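Local coordinates for protein putative amidohydrolase (Unidentified, PDB 3MKV) that probably acts as a zinc-dependent prolidase of the amidohydrolase superfamily, hydrolysing dipeptides that end in proline, at residues 93-105 against 397-411. Sequence-based numbering, arbitrary orientation.
Sequences IMRAMLRRGFTTV and QGEHIPLVMKDGRLF
With CG of R99 anti to the backbone N (chi1 -170°) and a bend at chi2 (55°), the guanidinium reaches the turn 398-401, while L98, also anti (chi1 -168°), sets its isobutyl group against F411 and V404. R99 meets I401 O end-on with two nitrogens: NH1 bonds it at 3.0 Å, NH2 at 3.2 Å and from above the carbonyl plane. G398 CA and Q397 O lie over one face of the same guanidinium. L98 CD2 sits over a face of the F411 ring, 3.9 Å from its centroid in a CH-pi contact, and L98 CD1 touches V404 CG1 at 4.1 Å. R100 and Q397 run side by side with guanidinium and amide planes nearly perpendicular; OE1 of Q397 lies at the edge of the R100 guanidinium, near its plane, but the modelled distance to NH1 is too short to be reliable. A water donates to both A96 O and Q397 OE1. G101, at positive phi, is C-prime of the Schellman motif that ends helix 83-99, with F102 N bonded to M97 O. Strand 102-107 then enters the barrel sheet beside strand 56-63, whereas strand 403-406 pairs with strand 380-383. R100 NE bonds Q335. A two-nitrogen, end-on grip of R99 on the I401 carbonyl, next to an apolar patch, thus joins the helix's C-terminal end to the 397-411 segment, and its positive charge would probably polarise that carbonyl.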
ATOM      1  N   ILE A  93     -22.385 -33.625   3.792  1.00 49.43           N
ATOM      2  CA  ILE A  93     -23.497 -32.890   3.187  1.00 54.08           C
ATOM      3  C   ILE A  93     -23.741 -33.275   1.729  1.00 50.44           C
ATOM      4  O   ILE A  93     -24.868 -33.547   1.334  1.00 53.13           O
ATOM      5  CB  ILE A  93     -23.305 -31.361   3.303  1.00 54.23           C
ATOM      6  CG1 ILE A  93     -23.348 -30.939   4.777  1.00 53.86           C
ATOM      7  CG2 ILE A  93     -24.372 -30.631   2.503  1.00 52.61           C
ATOM      8  CD1 ILE A  93     -23.213 -29.460   5.009  1.00 51.85           C
ATOM      9  N   MET A  94     -22.680 -33.317   0.936  1.00 53.50           N
ATOM     10  CA  MET A  94     -22.811 -33.700  -0.465  1.00 54.85           C
ATOM     11  C   MET A  94     -23.286 -35.148  -0.619  1.00 59.25           C
ATOM     12  O   MET A  94     -24.050 -35.475  -1.538  1.00 58.45           O
ATOM     13  CB  MET A  94     -21.490 -33.493  -1.208  1.00 55.61           C
ATOM     14  CG  MET A  94     -21.230 -32.058  -1.665  1.00 54.85           C
ATOM     15  SD  MET A  94     -19.697 -31.918  -2.613  1.00 54.07           S
ATOM     16  CE  MET A  94     -18.491 -32.402  -1.376  1.00 50.70           C
ATOM     17  N   ARG A  95     -22.816 -36.009   0.278  1.00 57.98           N
ATOM     18  CA  ARG A  95     -23.118 -37.432   0.235  1.00 59.00           C
ATOM     19  C   ARG A  95     -24.610 -37.682   0.490  1.00 62.45           C
ATOM     20  O   ARG A  95     -25.233 -38.558  -0.119  1.00 60.59           O
ATOM     21  CB  ARG A  95     -22.292 -38.145   1.301  1.00 61.94           C
ATOM     22  CG  ARG A  95     -21.734 -39.476   0.867  1.00 70.26           C
ATOM     23  CD  ARG A  95     -20.417 -39.771   1.581  1.00 78.27           C
ATOM     24  NE  ARG A  95     -19.776 -40.963   1.034  1.00 83.33           N
ATOM     25  CZ  ARG A  95     -20.232 -42.195   1.225  1.00 89.15           C
ATOM     26  NH1 ARG A  95     -21.327 -42.388   1.952  1.00 94.74           N
ATOM     27  NH2 ARG A  95     -19.597 -43.231   0.693  1.00 90.61           N
ATOM     28  N   ALA A  96     -25.184 -36.899   1.394  1.00 59.89           N
ATOM     29  CA  ALA A  96     -26.577 -37.082   1.755  1.00 50.85           C
ATOM     30  C   ALA A  96     -27.519 -36.613   0.652  1.00 51.23           C
ATOM     31  O   ALA A  96     -28.639 -37.127   0.541  1.00 54.19           O
ATOM     32  CB  ALA A  96     -26.880 -36.388   3.063  1.00 46.21           C
ATOM     33  N   MET A  97     -27.069 -35.652  -0.164  1.00 47.03           N
ATOM     34  CA  MET A  97     -27.896 -35.124  -1.256  1.00 42.43           C
ATOM     35  C   MET A  97     -28.091 -36.230  -2.260  1.00 47.03           C
ATOM     36  O   MET A  97     -29.210 -36.485  -2.714  1.00 48.92           O
ATOM     37  CB  MET A  97     -27.255 -33.905  -1.947  1.00 38.15           C
ATOM     38  CG  MET A  97     -27.123 -32.642  -1.079  1.00 42.43           C
ATOM     39  SD  MET A  97     -26.361 -31.247  -1.955  1.00 36.88           S
ATOM     40  CE  MET A  97     -26.720 -29.912  -0.858  1.00 38.59           C
ATOM     41  N   LEU A  98     -26.984 -36.895  -2.591  1.00 49.32           N
ATOM     42  CA  LEU A  98     -26.981 -37.997  -3.538  1.00 48.24           C
ATOM     43  C   LEU A  98     -27.869 -39.149  -3.058  1.00 52.35           C
ATOM     44  O   LEU A  98     -28.608 -39.742  -3.847  1.00 57.79           O
ATOM     45  CB  LEU A  98     -25.548 -38.476  -3.760  1.00 45.97           C
ATOM     46  CG  LEU A  98     -25.323 -39.432  -4.929  1.00 49.49           C
ATOM     47  CD1 LEU A  98     -25.941 -38.907  -6.234  1.00 45.41           C
ATOM     48  CD2 LEU A  98     -23.814 -39.690  -5.097  1.00 50.01           C
ATOM     49  N   ARG A  99     -27.804 -39.443  -1.761  1.00 55.87           N
ATOM     50  CA  ARG A  99     -28.616 -40.498  -1.150  1.00 54.26           C
ATOM     51  C   ARG A  99     -30.107 -40.214  -1.270  1.00 51.97           C
ATOM     52  O   ARG A  99     -30.899 -41.139  -1.374  1.00 51.70           O
ATOM     53  CB  ARG A  99     -28.238 -40.695   0.324  1.00 53.01           C
ATOM     54  CG  ARG A  99     -28.866 -41.939   0.963  1.00 55.43           C
ATOM     55  CD  ARG A  99     -28.535 -43.187   0.150  1.00 59.26           C
ATOM     56  NE  ARG A  99     -29.392 -44.330   0.463  1.00 67.69           N
ATOM     57  CZ  ARG A  99     -30.484 -44.664  -0.227  1.00 70.48           C
ATOM     58  NH1 ARG A  99     -30.859 -43.936  -1.276  1.00 66.42           N
ATOM     59  NH2 ARG A  99     -31.201 -45.724   0.129  1.00 60.21           N
ATOM     60  N   ARG A 100     -30.479 -38.933  -1.237  1.00 54.16           N
ATOM     61  CA  ARG A 100     -31.869 -38.500  -1.426  1.00 48.72           C
ATOM     62  C   ARG A 100     -32.272 -38.493  -2.909  1.00 49.05           C
ATOM     63  O   ARG A 100     -33.365 -38.045  -3.268  1.00 55.05           O
ATOM     64  CB  ARG A 100     -32.081 -37.102  -0.824  1.00 46.12           C
ATOM     65  CG  ARG A 100     -31.852 -37.023   0.684  1.00 54.48           C
ATOM     66  CD  ARG A 100     -32.353 -35.701   1.294  1.00 47.74           C
ATOM     67  NE  ARG A 100     -31.391 -34.608   1.168  1.00 59.12           N
ATOM     68  CZ  ARG A 100     -30.425 -34.349   2.048  1.00 54.96           C
ATOM     69  NH1 ARG A 100     -30.282 -35.107   3.125  1.00 43.60           N
ATOM     70  NH2 ARG A 100     -29.596 -33.332   1.849  1.00 51.44           N
ATOM     71  N   GLY A 101     -31.390 -38.972  -3.776  1.00 42.71           N
ATOM     72  CA  GLY A 101     -31.720 -39.073  -5.197  1.00 47.21           C
ATOM     73  C   GLY A 101     -31.250 -37.920  -6.069  1.00 50.53           C
ATOM     74  O   GLY A 101     -31.434 -37.937  -7.282  1.00 52.80           O
ATOM     75  N   PHE A 102     -30.638 -36.909  -5.467  1.00 50.91           N
ATOM     76  CA  PHE A 102     -30.209 -35.754  -6.238  1.00 50.38           C
ATOM     77  C   PHE A 102     -28.880 -36.017  -6.941  1.00 51.89           C
ATOM     78  O   PHE A 102     -27.820 -36.024  -6.318  1.00 49.66           O
ATOM     79  CB  PHE A 102     -30.172 -34.502  -5.362  1.00 48.91           C
ATOM     80  CG  PHE A 102     -31.526 -34.086  -4.870  1.00 50.51           C
ATOM     81  CD1 PHE A 102     -32.338 -33.272  -5.642  1.00 48.19           C
ATOM     82  CD2 PHE A 102     -32.006 -34.538  -3.645  1.00 58.74           C
ATOM     83  CE1 PHE A 102     -33.597 -32.892  -5.198  1.00 45.66           C
ATOM     84  CE2 PHE A 102     -33.268 -34.164  -3.195  1.00 55.61           C
ATOM     85  CZ  PHE A 102     -34.065 -33.337  -3.978  1.00 44.58           C
ATOM     86  N   THR A 103     -28.959 -36.247  -8.250  1.00 50.21           N
ATOM     87  CA  THR A 103     -27.796 -36.641  -9.021  1.00 49.76           C
ATOM     88  C   THR A 103     -27.100 -35.429  -9.617  1.00 52.16           C
ATOM     89  O   THR A 103     -25.941 -35.504 -10.026  1.00 49.09           O
ATOM     90  CB  THR A 103     -28.138 -37.697 -10.106  1.00 45.36           C
ATOM     91  OG1 THR A 103     -29.302 -37.297 -10.833  1.00 56.27           O
ATOM     92  CG2 THR A 103     -28.414 -39.039  -9.464  1.00 46.74           C
ATOM     93  N   THR A 104     -27.814 -34.308  -9.659  1.00 52.06           N
ATOM     94  CA  THR A 104     -27.208 -33.044 -10.054  1.00 51.38           C
ATOM     95  C   THR A 104     -27.720 -31.945  -9.135  1.00 50.69           C
ATOM     96  O   THR A 104     -28.885 -31.961  -8.726  1.00 48.99           O
ATOM     97  CB  THR A 104     -27.523 -32.658 -11.517  1.00 50.84           C
ATOM     98  OG1 THR A 104     -26.973 -33.630 -12.411  1.00 37.90           O
ATOM     99  CG2 THR A 104     -26.917 -31.296 -11.847  1.00 48.41           C
ATOM    100  N   VAL A 105     -26.843 -31.004  -8.795  1.00 45.86           N
ATOM    101  CA  VAL A 105     -27.276 -29.792  -8.112  1.00 46.68           C
ATOM    102  C   VAL A 105     -26.628 -28.533  -8.685  1.00 48.81           C
ATOM    103  O   VAL A 105     -25.507 -28.568  -9.206  1.00 46.15           O
ATOM    104  CB  VAL A 105     -27.013 -29.859  -6.606  1.00 48.90           C
ATOM    105  CG1 VAL A 105     -27.913 -30.922  -5.954  1.00 41.58           C
ATOM    106  CG2 VAL A 105     -25.514 -30.121  -6.335  1.00 51.18           C
ATOM    107  N   GLN A 397     -34.780 -39.644   3.751  1.00 60.60           N
ATOM    108  CA  GLN A 397     -33.355 -39.770   3.558  1.00 58.28           C
ATOM    109  C   GLN A 397     -33.096 -40.917   2.597  1.00 61.29           C
ATOM    110  O   GLN A 397     -32.103 -41.634   2.721  1.00 65.87           O
ATOM    111  CB  GLN A 397     -32.689 -40.036   4.909  1.00 55.73           C
ATOM    112  CG  GLN A 397     -31.557 -39.093   5.258  1.00 64.89           C
ATOM    113  CD  GLN A 397     -31.854 -37.631   4.930  1.00 69.30           C
ATOM    114  OE1 GLN A 397     -31.228 -37.049   4.041  1.00 69.13           O
ATOM    115  NE2 GLN A 397     -32.801 -37.030   5.652  1.00 54.91           N
ATOM    116  N   GLY A 398     -34.003 -41.088   1.640  1.00 63.44           N
ATOM    117  CA  GLY A 398     -33.890 -42.143   0.635  1.00 64.65           C
ATOM    118  C   GLY A 398     -34.411 -43.512   1.057  1.00 64.78           C
ATOM    119  O   GLY A 398     -33.964 -44.529   0.537  1.00 61.48           O
ATOM    120  N   GLU A 399     -35.365 -43.548   1.986  1.00 66.70           N
ATOM    121  CA  GLU A 399     -35.866 -44.828   2.506  1.00 69.33           C
ATOM    122  C   GLU A 399     -36.504 -45.679   1.420  1.00 65.90           C
ATOM    123  O   GLU A 399     -36.365 -46.904   1.414  1.00 67.56           O
ATOM    124  CB  GLU A 399     -36.855 -44.629   3.664  1.00 70.79           C
ATOM    125  CG  GLU A 399     -36.195 -44.309   5.002  1.00 69.24           C
ATOM    126  CD  GLU A 399     -35.664 -42.887   5.060  1.00 76.27           C
ATOM    127  OE1 GLU A 399     -36.205 -42.009   4.344  1.00 75.96           O
ATOM    128  OE2 GLU A 399     -34.706 -42.645   5.825  1.00 74.74           O
ATOM    129  N   HIS A 400     -37.206 -45.029   0.504  1.00 59.14           N
ATOM    130  CA  HIS A 400     -37.898 -45.741  -0.555  1.00 58.82           C
ATOM    131  C   HIS A 400     -37.196 -45.495  -1.871  1.00 58.28           C
ATOM    132  O   HIS A 400     -37.834 -45.381  -2.916  1.00 57.66           O
ATOM    133  CB  HIS A 400     -39.353 -45.289  -0.636  1.00 57.71           C
ATOM    134  CG  HIS A 400     -40.077 -45.369   0.668  1.00 65.99           C
ATOM    135  ND1 HIS A 400     -40.354 -46.570   1.291  1.00 64.91           N
ATOM    136  CD2 HIS A 400     -40.579 -44.401   1.472  1.00 69.22           C
ATOM    137  CE1 HIS A 400     -40.999 -46.335   2.420  1.00 68.93           C
ATOM    138  NE2 HIS A 400     -41.149 -45.029   2.553  1.00 70.75           N
ATOM    139  N   ILE A 401     -35.872 -45.394  -1.799  1.00 60.85           N
ATOM    140  CA  ILE A 401     -35.043 -45.187  -2.972  1.00 61.95           C
ATOM    141  C   ILE A 401     -33.873 -46.153  -2.914  1.00 65.35           C
ATOM    142  O   ILE A 401     -32.740 -45.755  -2.660  1.00 66.93           O
ATOM    143  CB  ILE A 401     -34.536 -43.731  -3.073  1.00 66.03           C
ATOM    144  CG1 ILE A 401     -35.684 -42.742  -2.844  1.00 63.75           C
ATOM    145  CG2 ILE A 401     -33.887 -43.477  -4.427  1.00 61.79           C
ATOM    146  CD1 ILE A 401     -35.391 -41.335  -3.330  1.00 65.28           C
ATOM    147  N   PRO A 402     -34.160 -47.443  -3.132  1.00 68.06           N
ATOM    148  CA  PRO A 402     -33.215 -48.559  -3.097  1.00 67.59           C
ATOM    149  C   PRO A 402     -32.011 -48.422  -4.027  1.00 67.45           C
ATOM    150  O   PRO A 402     -30.946 -48.953  -3.718  1.00 71.41           O
ATOM    151  CB  PRO A 402     -34.067 -49.757  -3.539  1.00 68.51           C
ATOM    152  CG  PRO A 402     -35.295 -49.156  -4.173  1.00 68.29           C
ATOM    153  CD  PRO A 402     -35.530 -47.896  -3.422  1.00 66.72           C
ATOM    154  N   LEU A 403     -32.169 -47.746  -5.160  1.00 65.51           N
ATOM    155  CA  LEU A 403     -31.058 -47.635  -6.115  1.00 63.44           C
ATOM    156  C   LEU A 403     -30.815 -46.212  -6.621  1.00 61.72           C
ATOM    157  O   LEU A 403     -31.754 -45.509  -6.997  1.00 61.19           O
ATOM    158  CB  LEU A 403     -31.251 -48.600  -7.293  1.00 62.49           C
ATOM    159  CG  LEU A 403     -30.073 -48.697  -8.270  1.00 59.02           C
ATOM    160  CD1 LEU A 403     -29.949 -50.108  -8.839  1.00 58.47           C
ATOM    161  CD2 LEU A 403     -30.156 -47.648  -9.393  1.00 59.44           C
ATOM    162  N   VAL A 404     -29.545 -45.802  -6.614  1.00 60.03           N
ATOM    163  CA  VAL A 404     -29.145 -44.482  -7.091  1.00 55.92           C
ATOM    164  C   VAL A 404     -27.935 -44.581  -8.019  1.00 56.17           C
ATOM    165  O   VAL A 404     -26.858 -44.981  -7.602  1.00 53.94           O
ATOM    166  CB  VAL A 404     -28.809 -43.520  -5.931  1.00 58.18           C
ATOM    167  CG1 VAL A 404     -28.344 -42.163  -6.489  1.00 59.70           C
ATOM    168  CG2 VAL A 404     -30.013 -43.343  -5.002  1.00 51.13           C
ATOM    169  N   MET A 405     -28.129 -44.207  -9.281  1.00 56.50           N
ATOM    170  CA  MET A 405     -27.101 -44.332 -10.302  1.00 55.90           C
ATOM    171  C   MET A 405     -26.729 -42.950 -10.827  1.00 57.17           C
ATOM    172  O   MET A 405     -27.597 -42.207 -11.275  1.00 59.16           O
ATOM    173  CB  MET A 405     -27.608 -45.220 -11.459  1.00 56.57           C
ATOM    174  CG  MET A 405     -26.600 -45.471 -12.578  1.00 54.27           C
ATOM    175  SD  MET A 405     -27.107 -46.687 -13.832  1.00 51.73           S
ATOM    176  CE  MET A 405     -27.679 -45.668 -15.154  1.00 40.16           C
ATOM    177  N   LYS A 406     -25.445 -42.609 -10.784  1.00 55.04           N
ATOM    178  CA  LYS A 406     -24.938 -41.368 -11.337  0.50 54.85           C
ATOM    179  C   LYS A 406     -23.821 -41.679 -12.302  1.00 57.00           C
ATOM    180  O   LYS A 406     -22.906 -42.376 -11.924  1.00 53.25           O
ATOM    181  CB  LYS A 406     -24.458 -40.421 -10.235  0.50 54.45           C
ATOM    182  CG  LYS A 406     -23.487 -39.339 -10.693  0.50 52.39           C
ATOM    183  CD  LYS A 406     -22.768 -38.722  -9.502  0.50 44.18           C
ATOM    184  CE  LYS A 406     -21.502 -37.994  -9.911  0.50 44.03           C
ATOM    185  NZ  LYS A 406     -20.771 -37.456  -8.733  0.50 33.52           N
ATOM    186  N   ASP A 407     -23.880 -41.155 -13.521  1.00 63.28           N
ATOM    187  CA  ASP A 407     -22.854 -41.408 -14.529  1.00 66.95           C
ATOM    188  C   ASP A 407     -22.650 -42.904 -14.774  1.00 67.60           C
ATOM    189  O   ASP A 407     -21.514 -43.352 -14.970  1.00 67.25           O
ATOM    190  CB  ASP A 407     -21.512 -40.781 -14.120  1.00 69.72           C
ATOM    191  CG  ASP A 407     -21.484 -39.273 -14.306  1.00 75.22           C
ATOM    192  OD1 ASP A 407     -20.983 -38.573 -13.398  1.00 75.37           O
ATOM    193  OD2 ASP A 407     -21.965 -38.786 -15.354  1.00 80.35           O
ATOM    194  N   GLY A 408     -23.740 -43.670 -14.763  1.00 62.73           N
ATOM    195  CA  GLY A 408     -23.662 -45.104 -15.038  1.00 60.98           C
ATOM    196  C   GLY A 408     -22.983 -45.950 -13.965  1.00 63.05           C
ATOM    197  O   GLY A 408     -22.600 -47.091 -14.217  1.00 64.22           O
ATOM    198  N   ARG A 409     -22.820 -45.396 -12.767  1.00 63.72           N
ATOM    199  CA  ARG A 409     -22.293 -46.159 -11.647  1.00 63.55           C
ATOM    200  C   ARG A 409     -23.315 -46.146 -10.531  1.00 63.47           C
ATOM    201  O   ARG A 409     -24.066 -45.191 -10.381  1.00 64.26           O
ATOM    202  CB  ARG A 409     -20.961 -45.586 -11.148  1.00 63.31           C
ATOM    203  CG  ARG A 409     -19.966 -45.246 -12.249  1.00 72.56           C
ATOM    204  CD  ARG A 409     -18.560 -45.001 -11.709  1.00 76.22           C
ATOM    205  NE  ARG A 409     -17.861 -46.252 -11.416  1.00 99.95           N
ATOM    206  CZ  ARG A 409     -16.536 -46.392 -11.412  1.00106.38           C
ATOM    207  NH1 ARG A 409     -15.756 -45.354 -11.693  1.00107.82           N
ATOM    208  NH2 ARG A 409     -15.988 -47.570 -11.135  1.00104.50           N
ATOM    209  N   LEU A 410     -23.347 -47.222  -9.758  1.00 68.66           N
ATOM    210  CA  LEU A 410     -24.257 -47.333  -8.635  1.00 65.31           C
ATOM    211  C   LEU A 410     -23.588 -46.809  -7.387  1.00 63.58           C
ATOM    212  O   LEU A 410     -22.518 -47.269  -6.995  1.00 63.60           O
ATOM    213  CB  LEU A 410     -24.668 -48.794  -8.409  1.00 67.95           C
ATOM    214  CG  LEU A 410     -25.417 -49.484  -9.553  1.00 72.79           C
ATOM    215  CD1 LEU A 410     -25.428 -51.001  -9.374  1.00 71.85           C
ATOM    216  CD2 LEU A 410     -26.837 -48.931  -9.698  1.00 73.54           C
ATOM    217  N   PHE A 411     -24.219 -45.832  -6.759  1.00 60.25           N
ATOM    218  CA  PHE A 411     -23.764 -45.290  -5.488  0.50 58.03           C
ATOM    219  C   PHE A 411     -24.489 -46.011  -4.364  1.00 61.00           C
ATOM    220  O   PHE A 411     -23.997 -46.119  -3.239  1.00 62.93           O
ATOM    221  CB  PHE A 411     -24.075 -43.795  -5.412  0.50 50.28           C
ATOM    222  CG  PHE A 411     -24.145 -43.261  -4.008  0.50 48.22           C
ATOM    223  CD1 PHE A 411     -25.360 -42.891  -3.453  0.50 39.05           C
ATOM    224  CD2 PHE A 411     -22.996 -43.141  -3.235  0.50 42.83           C
ATOM    225  CE1 PHE A 411     -25.424 -42.400  -2.155  0.50 40.11           C
ATOM    226  CE2 PHE A 411     -23.058 -42.663  -1.934  0.50 32.84           C
ATOM    227  CZ  PHE A 411     -24.268 -42.290  -1.396  0.50 36.02           C
TER
HETATM  228  O   HOH W   1     -29.418 -39.242   2.858  1.00 59.49           O